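Phosphoglycolate phosphatase (Lactobacillus plantarum, PDB 2HDO) probably hydrolyses 2-phosphoglycolate to glycolate and inorganic phosphate, as a haloacid dehalogenase-like (HAD) hydrolase. Local coordinates at residues M8-G13 / K136-P141; P20-V25 / K44-A49; D132-P135 / P141-L144; S166-A171 / V176-A181. All coordinates share one frame; numbering follows the deposited sequence. Where two conformers were deposited one is given.

Contact 1: M8-G13 / K136-P141. With PO4 (phosphate ion), chain B.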
loop_
_atom_site.group_PDB
_atom_site.type_symbol
_atom_site.label_atom_id
_atom_site.label_comp_id
_atom_site.label_asym_id
_atom_site.label_seq_id
_atom_site.Cartn_x
_atom_site.Cartn_y
_atom_site.Cartn_z
HETATM N N MSE A 8 1.699 -9.984 -4.863
HETATM C CA MSE A 8 1.727 -9.196 -3.630
HETATM C C MSE A 8 1.084 -7.875 -3.882
HETATM O O MSE A 8 1.276 -7.305 -4.942
HETATM C CB MSE A 8 3.166 -8.979 -3.171
HETATM C CG MSE A 8 3.898 -10.251 -2.957
HETATM SE SE MSE A 8 3.311 -11.179 -1.329
HETATM C CE MSE A 8 2.840 -12.994 -2.089
ATOM N N PHE A 9 0.324 -7.388 -2.916
ATOM C CA PHE A 9 -0.444 -6.180 -3.055
ATOM C C PHE A 9 -0.070 -5.183 -1.955
ATOM O O PHE A 9 0.079 -5.551 -0.809
ATOM C CB PHE A 9 -1.956 -6.431 -2.889
ATOM C CG PHE A 9 -2.559 -7.315 -3.944
ATOM C CD1 PHE A 9 -2.482 -8.688 -3.801
ATOM C CD2 PHE A 9 -3.192 -6.789 -5.066
ATOM C CE1 PHE A 9 -2.999 -9.532 -4.761
ATOM C CE2 PHE A 9 -3.744 -7.645 -6.021
ATOM C CZ PHE A 9 -3.623 -9.009 -5.875
ATOM N N ASP A 10 0.045 -3.923 -2.339
ATOM C CA ASP A 10 -0.092 -2.789 -1.377
ATOM C C ASP A 10 -1.560 -2.587 -1.010
ATOM O O ASP A 10 -2.434 -3.063 -1.717
ATOM C CB ASP A 10 0.422 -1.510 -2.040
ATOM C CG ASP A 10 0.915 -0.507 -1.052
ATOM O OD1 ASP A 10 0.883 -0.774 0.177
ATOM O OD2 ASP A 10 1.318 0.572 -1.520
ATOM N N ILE A 11 -1.860 -1.876 0.084
ATOM C CA ILE A 11 -3.235 -1.678 0.478
ATOM C C ILE A 11 -3.735 -0.312 0.016
ATOM O O ILE A 11 -4.651 -0.207 -0.798
ATOM C CB ILE A 11 -3.423 -1.828 2.002
ATOM C CG1 ILE A 11 -3.096 -3.262 2.408
ATOM C CG2 ILE A 11 -4.864 -1.514 2.375
ATOM C CD1 ILE A 11 -2.895 -3.483 3.901
ATOM N N ASP A 12 -3.102 0.727 0.517
ATOM C CA ASP A 12 -3.635 2.082 0.330
ATOM C C ASP A 12 -3.487 2.548 -1.094
ATOM O O ASP A 12 -2.378 2.567 -1.616
ATOM C CB ASP A 12 -2.933 3.058 1.278
ATOM C CG ASP A 12 -3.199 2.757 2.724
ATOM O OD1 ASP A 12 -4.361 2.972 3.170
ATOM O OD2 ASP A 12 -2.237 2.314 3.426
ATOM N N GLY A 13 -4.591 2.949 -1.731
ATOM C CA GLY A 13 -4.542 3.348 -3.142
ATOM C C GLY A 13 -4.546 2.226 -4.151
ATOM O O GLY A 13 -4.435 2.457 -5.361
ATOM N N LYS A 136 13.262 -2.678 8.005
ATOM C CA LYS A 136 13.401 -1.695 6.948
ATOM C C LYS A 136 12.029 -1.408 6.376
ATOM O O LYS A 136 11.090 -2.170 6.572
ATOM C CB LYS A 136 14.303 -2.220 5.831
ATOM C CG LYS A 136 15.648 -2.789 6.278
ATOM C CD LYS A 136 16.730 -1.739 6.363
ATOM N N ARG A 137 11.917 -0.292 5.694
ATOM C CA ARG A 137 10.634 0.155 5.165
ATOM C C ARG A 137 10.799 0.355 3.674
ATOM O O ARG A 137 11.904 0.650 3.205
ATOM C CB ARG A 137 10.217 1.458 5.819
ATOM C CG ARG A 137 9.853 1.346 7.302
ATOM C CD ARG A 137 8.608 0.440 7.540
ATOM N N LYS A 138 9.705 0.173 2.940
ATOM C CA LYS A 138 9.673 0.562 1.537
ATOM C C LYS A 138 10.206 1.996 1.429
ATOM O O LYS A 138 9.862 2.831 2.246
ATOM C CB LYS A 138 8.231 0.478 0.995
ATOM C CG LYS A 138 7.659 -0.937 1.025
ATOM C CD LYS A 138 6.337 -1.077 0.247
ATOM C CE LYS A 138 5.140 -0.702 1.066
ATOM N NZ LYS A 138 3.808 -0.833 0.362
ATOM N N PRO A 139 10.976 2.325 0.378
ATOM C CA PRO A 139 11.330 1.569 -0.808
ATOM C C PRO A 139 12.509 0.633 -0.689
ATOM O O PRO A 139 12.964 0.101 -1.689
ATOM C CB PRO A 139 11.617 2.662 -1.842
ATOM C CG PRO A 139 12.184 3.774 -1.025
ATOM C CD PRO A 139 11.467 3.711 0.296
ATOM N N ASP A 140 12.974 0.370 0.522
ATOM C CA ASP A 140 13.933 -0.731 0.684
ATOM C C ASP A 140 13.247 -2.047 0.221
ATOM O O ASP A 140 12.022 -2.225 0.447
ATOM C CB ASP A 140 14.387 -0.865 2.134
ATOM C CG ASP A 140 15.580 -1.779 2.289
ATOM O OD1 ASP A 140 15.451 -3.028 2.303
ATOM O OD2 ASP A 140 16.699 -1.230 2.349
ATOM N N PRO A 141 13.989 -2.928 -0.467
ATOM C CA PRO A 141 13.375 -4.172 -0.954
ATOM C C PRO A 141 13.060 -5.238 0.108
ATOM O O PRO A 141 12.288 -6.158 -0.160
ATOM C CB PRO A 141 14.411 -4.707 -1.936
ATOM C CG PRO A 141 15.723 -4.131 -1.455
ATOM C CD PRO A 141 15.384 -2.785 -0.942
HETATM P P PO4 B . 0.586 1.162 1.946
HETATM O O1 PO4 B . 2.075 0.726 2.015
HETATM O O2 PO4 B . -0.540 0.122 2.134
HETATM O O3 PO4 B . 0.373 1.832 0.566
HETATM O O4 PO4 B . 0.351 2.222 3.028
#

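Contact 2: P20-V25 / K44-A49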
loop_
_atom_site.group_PDB
_atom_site.type_symbol
_atom_site.label_atom_id
_atom_site.label_comp_id
_atom_site.label_asym_id
_atom_site.label_seq_id
_atom_site.Cartn_x
_atom_site.Cartn_y
_atom_site.Cartn_z
ATOM N N PRO A 20 -9.381 9.657 0.897
ATOM C CA PRO A 20 -10.281 10.546 1.657
ATOM C C PRO A 20 -10.102 10.501 3.185
ATOM O O PRO A 20 -9.991 11.551 3.823
ATOM C CB PRO A 20 -11.660 10.083 1.233
ATOM C CG PRO A 20 -11.461 9.543 -0.149
ATOM C CD PRO A 20 -10.115 8.829 -0.069
ATOM N N ALA A 21 -10.081 9.309 3.771
ATOM C CA ALA A 21 -9.864 9.159 5.235
ATOM C C ALA A 21 -8.499 9.709 5.648
ATOM O O ALA A 21 -8.390 10.445 6.639
ATOM C CB ALA A 21 -10.035 7.721 5.684
ATOM N N TYR A 22 -7.467 9.411 4.852
ATOM C CA TYR A 22 -6.132 9.959 5.090
ATOM C C TYR A 22 -6.159 11.469 5.191
ATOM O O TYR A 22 -5.501 12.066 6.053
ATOM C CB TYR A 22 -5.214 9.539 3.940
ATOM C CG TYR A 22 -3.880 10.260 3.883
ATOM C CD1 TYR A 22 -2.802 9.789 4.605
ATOM C CD2 TYR A 22 -3.693 11.385 3.072
ATOM C CE1 TYR A 22 -1.586 10.413 4.552
ATOM C CE2 TYR A 22 -2.468 12.046 3.025
ATOM C CZ TYR A 22 -1.425 11.548 3.761
ATOM O OH TYR A 22 -0.210 12.165 3.719
ATOM N N THR A 23 -6.891 12.071 4.275
ATOM C CA THR A 23 -6.963 13.512 4.211
ATOM C C THR A 23 -7.532 14.069 5.511
ATOM O O THR A 23 -6.979 14.984 6.092
ATOM C CB THR A 23 -7.737 14.000 2.970
ATOM O OG1 THR A 23 -7.063 13.525 1.790
ATOM C CG2 THR A 23 -7.807 15.539 2.982
ATOM N N THR A 24 -8.670 13.525 5.937
ATOM C CA THR A 24 -9.355 13.955 7.164
ATOM C C THR A 24 -8.420 13.787 8.385
ATOM O O THR A 24 -8.277 14.650 9.215
ATOM C CB THR A 24 -10.632 13.093 7.353
ATOM O OG1 THR A 24 -11.541 13.345 6.268
ATOM C CG2 THR A 24 -11.351 13.368 8.667
ATOM N N VAL A 25 -7.743 12.662 8.448
ATOM C CA VAL A 25 -6.941 12.330 9.605
ATOM C C VAL A 25 -5.719 13.239 9.621
ATOM O O VAL A 25 -5.400 13.831 10.633
ATOM C CB VAL A 25 -6.509 10.864 9.581
ATOM C CG1 VAL A 25 -5.473 10.617 10.692
ATOM C CG2 VAL A 25 -7.727 9.915 9.710
ATOM N N LYS A 44 -0.397 15.052 -2.924
ATOM C CA LYS A 44 1.059 14.923 -2.992
ATOM C C LYS A 44 1.598 13.938 -1.976
ATOM O O LYS A 44 2.458 13.101 -2.311
ATOM C CB LYS A 44 1.704 16.286 -2.767
ATOM C CG LYS A 44 3.188 16.287 -2.664
ATOM C CD LYS A 44 3.763 17.721 -2.722
ATOM N N THR A 45 1.117 14.012 -0.730
ATOM C CA THR A 45 1.734 13.240 0.364
ATOM C C THR A 45 1.161 11.831 0.550
ATOM O O THR A 45 1.832 10.957 1.116
ATOM C CB THR A 45 1.699 13.990 1.716
ATOM O OG1 THR A 45 0.337 14.242 2.079
ATOM C CG2 THR A 45 2.426 15.307 1.591
ATOM N N PHE A 46 -0.033 11.573 0.048
ATOM C CA PHE A 46 -0.672 10.292 0.264
ATOM C C PHE A 46 0.179 9.075 -0.092
ATOM O O PHE A 46 0.246 8.137 0.674
ATOM C CB PHE A 46 -2.019 10.217 -0.477
ATOM C CG PHE A 46 -2.673 8.839 -0.436
ATOM C CD1 PHE A 46 -3.236 8.381 0.710
ATOM C CD2 PHE A 46 -2.793 8.063 -1.587
ATOM C CE1 PHE A 46 -3.887 7.138 0.760
ATOM C CE2 PHE A 46 -3.406 6.851 -1.539
ATOM C CZ PHE A 46 -3.971 6.388 -0.370
ATOM N N PRO A 47 0.803 9.067 -1.287
ATOM C CA PRO A 47 1.603 7.904 -1.683
ATOM C C PRO A 47 3.023 7.825 -1.072
ATOM O O PRO A 47 3.773 6.855 -1.332
ATOM C CB PRO A 47 1.724 8.086 -3.191
ATOM C CG PRO A 47 1.654 9.517 -3.404
ATOM C CD PRO A 47 0.737 10.073 -2.348
HETATM N N MSE A 48 3.408 8.838 -0.305
HETATM C CA MSE A 48 4.751 8.924 0.245
HETATM C C MSE A 48 4.921 8.058 1.506
HETATM O O MSE A 48 3.977 7.867 2.283
HETATM C CB MSE A 48 5.072 10.370 0.617
HETATM C CG MSE A 48 5.118 11.310 -0.545
HETATM SE SE MSE A 48 5.648 13.106 0.061
HETATM C CE MSE A 48 5.924 13.971 -1.636
ATOM N N ALA A 49 6.134 7.578 1.750
ATOM C CA ALA A 49 6.489 7.037 3.069
ATOM C C ALA A 49 6.279 8.141 4.091
ATOM O O ALA A 49 6.515 9.283 3.782
ATOM C CB ALA A 49 7.955 6.595 3.087
#

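Contact 3: D132-P135 / P141-L144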
loop_
_atom_site.group_PDB
_atom_site.type_symbol
_atom_site.label_atom_id
_atom_site.label_comp_id
_atom_site.label_asym_id
_atom_site.label_seq_id
_atom_site.Cartn_x
_atom_site.Cartn_y
_atom_site.Cartn_z
ATOM N N ASP A 132 5.831 -3.525 11.018
ATOM C CA ASP A 132 6.353 -4.173 12.222
ATOM C C ASP A 132 7.118 -5.473 11.979
ATOM O O ASP A 132 7.665 -6.049 12.916
ATOM C CB ASP A 132 5.192 -4.402 13.220
ATOM C CG ASP A 132 4.616 -3.073 13.747
ATOM O OD1 ASP A 132 5.351 -2.363 14.468
ATOM O OD2 ASP A 132 3.476 -2.690 13.411
ATOM N N ASP A 133 7.168 -5.948 10.741
ATOM C CA ASP A 133 7.653 -7.290 10.495
ATOM C C ASP A 133 9.071 -7.366 9.931
ATOM O O ASP A 133 9.616 -8.451 9.775
ATOM C CB ASP A 133 6.691 -8.021 9.566
ATOM C CG ASP A 133 5.352 -8.240 10.206
ATOM O OD1 ASP A 133 5.335 -8.761 11.355
ATOM O OD2 ASP A 133 4.338 -7.850 9.605
ATOM N N THR A 134 9.645 -6.227 9.567
ATOM C CA THR A 134 11.057 -6.180 9.170
ATOM C C THR A 134 11.621 -4.857 9.686
ATOM O O THR A 134 10.869 -3.903 9.910
ATOM C CB THR A 134 11.247 -6.212 7.629
ATOM O OG1 THR A 134 10.943 -4.917 7.090
ATOM C CG2 THR A 134 10.365 -7.256 6.979
ATOM N N PRO A 135 12.946 -4.778 9.850
ATOM C CA PRO A 135 13.547 -3.531 10.301
ATOM C C PRO A 135 13.722 -2.443 9.234
ATOM O O PRO A 135 14.253 -1.378 9.541
ATOM C CB PRO A 135 14.907 -3.996 10.822
ATOM C CG PRO A 135 15.249 -5.114 9.963
ATOM C CD PRO A 135 13.955 -5.825 9.668
ATOM N N PRO A 141 13.989 -2.928 -0.467
ATOM C CA PRO A 141 13.375 -4.172 -0.954
ATOM C C PRO A 141 13.060 -5.238 0.108
ATOM O O PRO A 141 12.288 -6.158 -0.160
ATOM C CB PRO A 141 14.411 -4.707 -1.936
ATOM C CG PRO A 141 15.723 -4.131 -1.455
ATOM C CD PRO A 141 15.384 -2.785 -0.942
ATOM N N LEU A 142 13.640 -5.124 1.298
ATOM C CA LEU A 142 13.539 -6.171 2.320
ATOM C C LEU A 142 12.087 -6.601 2.632
ATOM O O LEU A 142 11.829 -7.796 2.715
ATOM C CB LEU A 142 14.196 -5.715 3.599
ATOM C CG LEU A 142 14.216 -6.771 4.711
ATOM C CD1 LEU A 142 14.930 -7.982 4.192
ATOM C CD2 LEU A 142 14.849 -6.207 5.964
ATOM N N PRO A 143 11.148 -5.644 2.813
ATOM C CA PRO A 143 9.797 -6.130 3.120
ATOM C C PRO A 143 9.192 -7.018 1.994
ATOM O O PRO A 143 8.543 -8.013 2.292
ATOM C CB PRO A 143 8.989 -4.835 3.286
ATOM C CG PRO A 143 10.019 -3.736 3.515
ATOM C CD PRO A 143 11.221 -4.165 2.773
ATOM N N LEU A 144 9.394 -6.647 0.724
ATOM C CA LEU A 144 8.913 -7.466 -0.392
ATOM C C LEU A 144 9.627 -8.818 -0.482
ATOM O O LEU A 144 9.001 -9.855 -0.661
ATOM C CB LEU A 144 9.041 -6.694 -1.707
ATOM C CG LEU A 144 8.605 -7.379 -2.981
ATOM C CD1 LEU A 144 7.234 -8.014 -2.814
ATOM C CD2 LEU A 144 8.613 -6.403 -4.146
#

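Contact 4: S166-A171 / V176-A181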
loop_
_atom_site.group_PDB
_atom_site.type_symbol
_atom_site.label_atom_id
_atom_site.label_comp_id
_atom_site.label_asym_id
_atom_site.label_seq_id
_atom_site.Cartn_x
_atom_site.Cartn_y
_atom_site.Cartn_z
ATOM N N SER A 166 7.237 4.705 -4.410
ATOM C CA SER A 166 7.893 3.936 -3.371
ATOM C C SER A 166 7.708 2.436 -3.639
ATOM O O SER A 166 8.658 1.661 -3.575
ATOM C CB SER A 166 7.384 4.364 -1.978
ATOM O OG SER A 166 7.896 3.568 -0.925
ATOM N N ASP A 167 6.490 2.040 -4.013
ATOM C CA ASP A 167 6.242 0.624 -4.325
ATOM C C ASP A 167 7.049 0.173 -5.560
ATOM O O ASP A 167 7.591 -0.934 -5.626
ATOM C CB ASP A 167 4.765 0.368 -4.599
ATOM C CG ASP A 167 3.882 0.466 -3.349
ATOM O OD1 ASP A 167 4.406 0.384 -2.216
ATOM O OD2 ASP A 167 2.638 0.591 -3.538
ATOM N N GLU A 168 7.076 1.054 -6.574
ATOM C CA GLU A 168 7.816 0.806 -7.788
ATOM C C GLU A 168 9.289 0.645 -7.503
ATOM O O GLU A 168 9.904 -0.289 -8.014
ATOM C CB GLU A 168 7.593 1.923 -8.797
ATOM C CG GLU A 168 6.243 1.865 -9.405
ATOM C CD GLU A 168 5.866 3.065 -10.217
ATOM O OE1 GLU A 168 6.498 4.120 -10.021
ATOM O OE2 GLU A 168 4.955 2.918 -11.075
ATOM N N GLN A 169 9.844 1.516 -6.680
ATOM C CA GLN A 169 11.249 1.407 -6.325
ATOM C C GLN A 169 11.572 0.177 -5.483
ATOM O O GLN A 169 12.635 -0.415 -5.633
ATOM C CB GLN A 169 11.711 2.691 -5.635
ATOM C CG GLN A 169 11.764 3.889 -6.577
ATOM C CD GLN A 169 12.078 5.213 -5.858
ATOM O OE1 GLN A 169 12.116 5.269 -4.609
ATOM N NE2 GLN A 169 12.297 6.286 -6.643
ATOM N N THR A 170 10.647 -0.193 -4.591
ATOM C CA THR A 170 10.769 -1.438 -3.814
ATOM C C THR A 170 10.913 -2.621 -4.756
ATOM O O THR A 170 11.806 -3.490 -4.606
ATOM C CB THR A 170 9.520 -1.656 -2.950
ATOM O OG1 THR A 170 9.336 -0.544 -2.075
ATOM C CG2 THR A 170 9.630 -2.946 -2.096
ATOM N N ALA A 171 10.016 -2.692 -5.727
ATOM C CA ALA A 171 9.994 -3.797 -6.685
ATOM C C ALA A 171 11.282 -3.865 -7.538
ATOM O O ALA A 171 11.892 -4.931 -7.740
ATOM C CB ALA A 171 8.757 -3.659 -7.572
ATOM N N VAL A 176 11.724 -7.635 -8.796
ATOM C CA VAL A 176 10.351 -8.143 -8.898
ATOM C C VAL A 176 9.592 -7.228 -9.868
ATOM O O VAL A 176 9.654 -6.014 -9.750
ATOM C CB VAL A 176 9.665 -8.137 -7.522
ATOM C CG1 VAL A 176 8.171 -8.495 -7.623
ATOM C CG2 VAL A 176 10.356 -9.069 -6.550
ATOM N N ASP A 177 8.857 -7.850 -10.789
ATOM C CA ASP A 177 8.009 -7.126 -11.710
ATOM C C ASP A 177 6.975 -6.293 -10.960
ATOM O O ASP A 177 6.476 -6.720 -9.890
ATOM C CB ASP A 177 7.270 -8.080 -12.655
ATOM C CG ASP A 177 8.128 -8.650 -13.728
ATOM O OD1 ASP A 177 9.325 -8.241 -13.853
ATOM O OD2 ASP A 177 7.603 -9.539 -14.460
ATOM N N PHE A 178 6.614 -5.134 -11.510
ATOM C CA PHE A 178 5.600 -4.278 -10.941
ATOM C C PHE A 178 4.380 -4.174 -11.825
ATOM O O PHE A 178 4.500 -4.046 -13.049
ATOM C CB PHE A 178 6.141 -2.868 -10.703
ATOM C CG PHE A 178 5.273 -2.024 -9.837
ATOM C CD1 PHE A 178 5.311 -2.205 -8.467
ATOM C CD2 PHE A 178 4.415 -1.080 -10.350
ATOM C CE1 PHE A 178 4.524 -1.465 -7.654
ATOM C CE2 PHE A 178 3.633 -0.314 -9.515
ATOM C CZ PHE A 178 3.681 -0.511 -8.168
ATOM N N GLY A 179 3.212 -4.261 -11.192
ATOM C CA GLY A 179 1.915 -4.089 -11.827
ATOM C C GLY A 179 1.251 -2.831 -11.262
ATOM O O GLY A 179 0.936 -2.754 -10.066
ATOM N N LEU A 180 1.025 -1.863 -12.129
ATOM C CA LEU A 180 0.514 -0.593 -11.750
ATOM C C LEU A 180 -0.994 -0.706 -11.643
ATOM O O LEU A 180 -1.679 -1.075 -12.611
ATOM C CB LEU A 180 0.906 0.447 -12.800
ATOM C CG LEU A 180 0.435 1.858 -12.447
ATOM C CD1 LEU A 180 1.190 2.423 -11.295
ATOM C CD2 LEU A 180 0.561 2.775 -13.649
ATOM N N ALA A 181 -1.509 -0.341 -10.472
ATOM C CA ALA A 181 -2.957 -0.163 -10.249
ATOM C C ALA A 181 -3.356 1.259 -10.663
ATOM O O ALA A 181 -3.370 2.171 -9.858
ATOM C CB ALA A 181 -3.290 -0.417 -8.809
#

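Contact 1: M8-G13 / K136-P141
K138 reaches from the loop before helix 142-150 to D10 at the end of strand 6-9, and this one lysine spans a backbone gap of 10.7 Å between the two CA atoms. Its side chain bends once, at chi3 (-85°), then straightens so that K138 NZ comes obliquely to the carboxylate and makes a salt bridge of 2.9 Å to D10 OD1. K138 NZ also donates to PO4 O1, again at 2.9 Å. D167 OD1 forms a second salt bridge and the carbonyl O of V104 accepts too, so four oxygens hold the buried ammonium group and fix where it lies. D10 and D12 fall in the DxDx(T/V) pattern at a strand end, as in the first sequence motif of HAD phosphatases, where the first aspartate is the usual nucleophile; K138 sits where the family's conserved lysine would be expected. The phosphate, probably taken up from the crystallisation liquor, lies in this pocket. Backbone N-H groups grip PO4 O2: I11 N at 3.2 Å and, almost straight at 174°, D12 N at 3.1 Å. T105 OG1 and S106 N bind the ion as well. D12 OD2 stands 2.6 Å from PO4 O4, its carboxylate steadied by Q107 and S18. Away from the ion the lysine loop loosens toward solvent. P139, which follows a cis peptide bond, is exposed, and the side chains of K136 and R137 are modelled only as far as CD, consistent with mobile ends.

Contact 2: P20-V25 / K44-A49
T45 OG1 is gripped from two directions: it accepts the hydroxyl proton of Y22 OH at 2.7 Å and donates its own to the carbonyl O of Q41, one turn earlier in helix 39-45. The threonine oxygen lies at the edge of the tyrosine ring, in its plane, so this bond leaves F46 one face of the ring and limits how the phenol can swing. Y22 reaches across because its CG is anti to the backbone N (chi1 168°), which carries the ring off helix 19-31 toward the end of helix 39-45. F46 takes that face in two ways. F46 CA sits 4.1 Å from the Y22 ring centroid, 28° off the normal, in a CH-pi contact. On the same face its phenyl group turns an edge to the tyrosine, F46 CD1 lying 3.7 Å from Y22 CG and offset toward the rim. The planes stand at 72°, a T-shaped stack with centroids 5.4 Å apart. A type I turn from T45 to M48 leads the chain away just here, toward helix 50-56, while Y71 of helix 64-75 also packs on Y22. These helices lie between strands 16-17 and 83-84, an insertion right after the DxDx(T/V) segment, as expected for the helical C1-type cap of a HAD hydrolase.

Contact 3: D132-P135 / P141-L144
L142 and P135 meet at about a right angle, the leucine running up against the flank of the proline ring. L142 CD2 does the touching, 3.8 Å from P135 CD, and the same methyl lies 4.0 Å from T134 CB, so one branch fills the corner between the two loop residues. It gets there because L142 CG stands anti to the backbone N (chi1 -177°), which throws the branch point outward from the first turn of the helix. T134 and P143 form a second crossed pair, also nearly perpendicular. T134 OG1 lies against the proline ring, 3.9 Å from P143 CG, and T134 CG2 comes beside P143 CA at 4.1 Å. No hydrogen bond ties the two segments; the threonine hydroxyl instead takes a weak one from K136 N within its own loop. The packing is partly buried, with P135 exposed. D140 OD1 accepts from L142 N and so caps the backbone as the helix begins. The contact thus folds the loop after strand 125-129 back over the N-terminal end of helix 142-150, while D133 ties the loop to R109 of helix 109-116 and L144 packs on helix 165-174.

Contact 4: S166-A171 / V176-A181
F178 points its ring from strand 177-181 into the side of helix 165-174, its CG anti to the backbone N (chi1 -166°). E168 lays its aliphatic stem over one ring face: E168 CG is 3.6 Å from the F178 ring centroid and 20° off the normal, a CH-pi contact displaced toward CE2. With CG beside its own backbone N and the chain extended beyond, the glutamate crosses the phenyl group at about a right angle. Its carboxylate plane stands 75° from the ring, and E168 OE2 lies 3.8 Å from L180 CD1. D167 CB approaches F178 CE1 obliquely at 3.6 Å, and A171 CB comes to 3.8 Å from F178 CD1. Where the chain turns from helix to strand, V176 N donates to A171 O at 2.9 Å, nearly straight. The strand runs almost antiparallel to the helix segment, their axes 8.1 Å apart, as the second strand of the beta-alpha-beta unit that strand 158-162 begins and helix 165-174 crosses. Both acids lend carbon to the phenyl group, but D167 has its CB in the apolar packing and its carboxylate in a salt bridge to K138, about 5 Å from the phosphate ion, which puts the helix-strand packing directly beside the pocket.

The phosphate pocket of contact 1 organises the set. Contact 4 joins it directly, K138 NZ bridging to D167 OD1 at 2.9 Å, and also by packing, with P139 CA 3.2 Å from T170 OG1. Contact 3 adjoins the same lysine loop, sharing P141 with contact 1; K136 CG is 3.5 Å from L142 CD2. Contacts 3 and 4 meet where L144 CB touches T170 CG2 at 3.8 Å. Contact 2 stands further off in the probable cap, its centre about 15 Å from that of contact 1 and about 22 Å from that of contact 3, yet F46 CZ comes to 3.8 Å from G13 N, bringing that region against the probable catalytic loop.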